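Local coordinates for putative lipoprotein (Pseudomonas protegens, PDB 4KT3) that probably acts as the immunity protein that binds and neutralises a peptidoglycan-cleaving glycoside hydrolase effector of the type VI secretion system, at residues Ser17-Leu28 / Phe83-Thr92. Residues are numbered along the deposited sequence; the frame is centred on the assembly and turned at random.
Sequences SGLTREQAEQVL and FSVSLNTGDT
Leu-19 N donates to Leu-87 O at 2.8 Å, a nearly straight bond (166°) that ties the lead-in to helix 21-34 to the turn after strand 78-86. Gly-18 CA lies 3.3 Å from Leu-87 O, with Asn-88 OD1 also close to it. One water bridges the two segments beside it, donating to Ser-17 O at 2.6 Å and to Asn-88 OD1. Leu-19, its CG anti to the carbonyl carbon (chi1 -61°), lays CD1 3.5 Å from Ser-86 O and also touches Val-113 of helix 104-117. A capping box follows: Gln-23 N donates to Thr-20 OG1, and Thr-20 N to Gln-23 OE1, fixing the first turn of the helix. Within the turn, Ser-86 OG accepts from Asn-88 N and Thr-89 N, an ST turn and ST motif, and is hydrogen-bonded to Glu-124 OE1. Along strand 78-86 the contact becomes mainly apolar. Val-85 sets CG1 3.9 Å from Ala-24 CB and CG2 against Leu-28 CB. Val-27 CG1 packs on Val-85 CG1 and on Gly-90 O, which accepts hydrogen bonds from Thr-92 OG1 and from Gln-110 NE2. Leu-28 extends with CG anti to its backbone N (chi1 177°), bringing CD1 over one face of the Phe-83 ring, 4.1 Å from the centroid, in a CH-pi contact; CD1 also meets Thr-92 CG2. The helix thus packs on strand 78-86 through apolar groups, aliphatic and aromatic, while a direct backbone bond and a water-mediated link hold its entry to the turn.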
# COMPACT_ATOMS: atom_id res chain seq x y z
N SER B 17 -20.39 -18.18 1.96
CA SER B 17 -19.14 -18.30 1.21
C SER B 17 -18.21 -17.11 1.40
O SER B 17 -17.09 -17.12 0.90
CB SER B 17 -19.43 -18.49 -0.29
OG SER B 17 -20.32 -17.50 -0.79
N GLY B 18 -18.67 -16.10 2.12
CA GLY B 18 -17.81 -15.00 2.52
C GLY B 18 -18.24 -13.64 2.01
O GLY B 18 -19.11 -13.52 1.15
N LEU B 19 -17.62 -12.61 2.58
CA LEU B 19 -17.86 -11.22 2.18
C LEU B 19 -17.49 -11.01 0.72
O LEU B 19 -16.51 -11.57 0.23
CB LEU B 19 -17.01 -10.28 3.04
CG LEU B 19 -17.25 -10.29 4.56
CD1 LEU B 19 -16.12 -9.56 5.28
CD2 LEU B 19 -18.58 -9.65 4.87
N THR B 20 -18.28 -10.18 0.03
CA THR B 20 -17.88 -9.63 -1.26
C THR B 20 -16.84 -8.54 -1.04
O THR B 20 -16.62 -8.09 0.09
CB THR B 20 -19.05 -8.96 -1.96
OG1 THR B 20 -19.53 -7.88 -1.16
CG2 THR B 20 -20.17 -9.96 -2.20
N ARG B 21 -16.20 -8.11 -2.12
CA ARG B 21 -15.23 -7.03 -2.02
C ARG B 21 -15.89 -5.78 -1.45
O ARG B 21 -15.29 -5.08 -0.63
CB ARG B 21 -14.64 -6.72 -3.40
CG ARG B 21 -13.47 -5.72 -3.33
CD ARG B 21 -13.07 -5.21 -4.71
NE ARG B 21 -13.06 -6.27 -5.72
CZ ARG B 21 -12.01 -7.05 -5.99
NH1 ARG B 21 -10.87 -6.90 -5.32
NH2 ARG B 21 -12.10 -7.98 -6.93
N GLU B 22 -17.11 -5.50 -1.88
CA GLU B 22 -17.81 -4.30 -1.44
C GLU B 22 -18.08 -4.36 0.06
O GLU B 22 -17.89 -3.38 0.78
CB GLU B 22 -19.11 -4.11 -2.22
CG GLU B 22 -19.86 -2.83 -1.90
N GLN B 23 -18.52 -5.52 0.53
CA GLN B 23 -18.78 -5.72 1.95
C GLN B 23 -17.49 -5.62 2.77
O GLN B 23 -17.49 -5.04 3.85
CB GLN B 23 -19.45 -7.08 2.18
CG GLN B 23 -20.88 -7.15 1.64
CD GLN B 23 -21.48 -8.54 1.71
OE1 GLN B 23 -20.78 -9.54 1.52
NE2 GLN B 23 -22.78 -8.61 1.98
N ALA B 24 -16.40 -6.18 2.25
CA ALA B 24 -15.11 -6.10 2.92
C ALA B 24 -14.68 -4.64 3.07
O ALA B 24 -14.14 -4.25 4.10
CB ALA B 24 -14.05 -6.90 2.17
N GLU B 25 -14.95 -3.82 2.06
CA GLU B 25 -14.61 -2.41 2.15
C GLU B 25 -15.44 -1.73 3.25
O GLU B 25 -14.95 -0.86 3.97
CB GLU B 25 -14.85 -1.68 0.82
CG GLU B 25 -14.32 -0.26 0.85
CD GLU B 25 -14.76 0.56 -0.35
OE1 GLU B 25 -14.70 0.06 -1.48
OE2 GLU B 25 -15.16 1.72 -0.14
N GLN B 26 -16.69 -2.13 3.38
CA GLN B 26 -17.53 -1.56 4.42
C GLN B 26 -17.03 -1.97 5.81
O GLN B 26 -17.05 -1.15 6.74
CB GLN B 26 -19.00 -1.92 4.22
CG GLN B 26 -19.61 -1.21 3.01
CD GLN B 26 -19.39 0.30 3.04
OE1 GLN B 26 -19.66 0.96 4.04
NE2 GLN B 26 -18.89 0.84 1.93
N VAL B 27 -16.54 -3.20 5.93
CA VAL B 27 -15.90 -3.64 7.17
C VAL B 27 -14.68 -2.76 7.45
O VAL B 27 -14.51 -2.26 8.57
CB VAL B 27 -15.46 -5.14 7.09
CG1 VAL B 27 -14.61 -5.52 8.29
CG2 VAL B 27 -16.69 -6.05 7.01
N LEU B 28 -13.83 -2.56 6.45
CA LEU B 28 -12.66 -1.70 6.62
C LEU B 28 -13.08 -0.29 7.07
O LEU B 28 -12.47 0.30 7.96
CB LEU B 28 -11.86 -1.62 5.32
CG LEU B 28 -10.66 -0.67 5.37
CD1 LEU B 28 -9.67 -1.11 6.45
CD2 LEU B 28 -9.97 -0.59 4.02
N PHE B 83 -4.31 -2.38 3.62
CA PHE B 83 -5.08 -3.24 4.51
C PHE B 83 -5.50 -4.52 3.81
O PHE B 83 -5.76 -4.52 2.61
CB PHE B 83 -6.33 -2.51 4.99
CG PHE B 83 -6.04 -1.21 5.69
CD1 PHE B 83 -6.00 -0.02 4.97
CD2 PHE B 83 -5.78 -1.18 7.05
CE1 PHE B 83 -5.72 1.19 5.62
CE2 PHE B 83 -5.50 0.02 7.70
CZ PHE B 83 -5.47 1.20 6.98
N SER B 84 -5.61 -5.59 4.59
CA SER B 84 -6.18 -6.84 4.13
C SER B 84 -7.36 -7.18 5.04
O SER B 84 -7.23 -7.18 6.26
CB SER B 84 -5.14 -7.97 4.18
OG SER B 84 -4.07 -7.73 3.27
N VAL B 85 -8.51 -7.46 4.42
CA VAL B 85 -9.73 -7.83 5.15
C VAL B 85 -10.13 -9.26 4.79
O VAL B 85 -10.28 -9.59 3.61
CB VAL B 85 -10.90 -6.90 4.76
CG1 VAL B 85 -12.16 -7.30 5.51
CG2 VAL B 85 -10.54 -5.43 5.03
N SER B 86 -10.28 -10.12 5.79
CA SER B 86 -10.63 -11.51 5.52
C SER B 86 -12.06 -11.66 5.04
O SER B 86 -12.97 -11.13 5.66
CB SER B 86 -10.44 -12.40 6.74
OG SER B 86 -11.20 -13.61 6.60
N LEU B 87 -12.24 -12.39 3.94
CA LEU B 87 -13.56 -12.67 3.42
C LEU B 87 -14.39 -13.51 4.38
O LEU B 87 -15.61 -13.42 4.38
CB LEU B 87 -13.46 -13.46 2.11
CG LEU B 87 -13.15 -12.73 0.82
CD1 LEU B 87 -11.74 -12.20 0.87
CD2 LEU B 87 -13.33 -13.69 -0.34
N ASN B 88 -13.73 -14.35 5.16
CA ASN B 88 -14.44 -15.31 5.98
C ASN B 88 -14.67 -14.89 7.43
O ASN B 88 -15.54 -15.46 8.10
CB ASN B 88 -13.74 -16.67 5.95
CG ASN B 88 -14.07 -17.47 4.70
OD1 ASN B 88 -15.16 -17.33 4.13
ND2 ASN B 88 -13.14 -18.29 4.26
N THR B 89 -13.89 -13.93 7.93
CA THR B 89 -14.03 -13.50 9.33
C THR B 89 -14.09 -11.99 9.52
O THR B 89 -14.42 -11.52 10.61
CB THR B 89 -12.84 -13.97 10.17
OG1 THR B 89 -11.67 -13.27 9.73
CG2 THR B 89 -12.62 -15.47 10.05
N GLY B 90 -13.75 -11.23 8.48
CA GLY B 90 -13.62 -9.79 8.59
C GLY B 90 -12.39 -9.33 9.35
O GLY B 90 -12.23 -8.13 9.59
N ASP B 91 -11.51 -10.26 9.73
CA ASP B 91 -10.25 -9.88 10.37
C ASP B 91 -9.54 -8.88 9.46
O ASP B 91 -9.36 -9.15 8.25
CB ASP B 91 -9.36 -11.11 10.58
CG ASP B 91 -8.26 -10.89 11.62
OD1 ASP B 91 -8.42 -10.04 12.53
OD2 ASP B 91 -7.24 -11.60 11.52
N THR B 92 -9.09 -7.77 10.04
CA THR B 92 -8.51 -6.67 9.27
C THR B 92 -7.11 -6.31 9.77
O THR B 92 -6.92 -6.04 10.96
CB THR B 92 -9.43 -5.44 9.31
OG1 THR B 92 -10.70 -5.78 8.74
CG2 THR B 92 -8.83 -4.25 8.53
O HOH W 1 -14.50 -17.20 1.23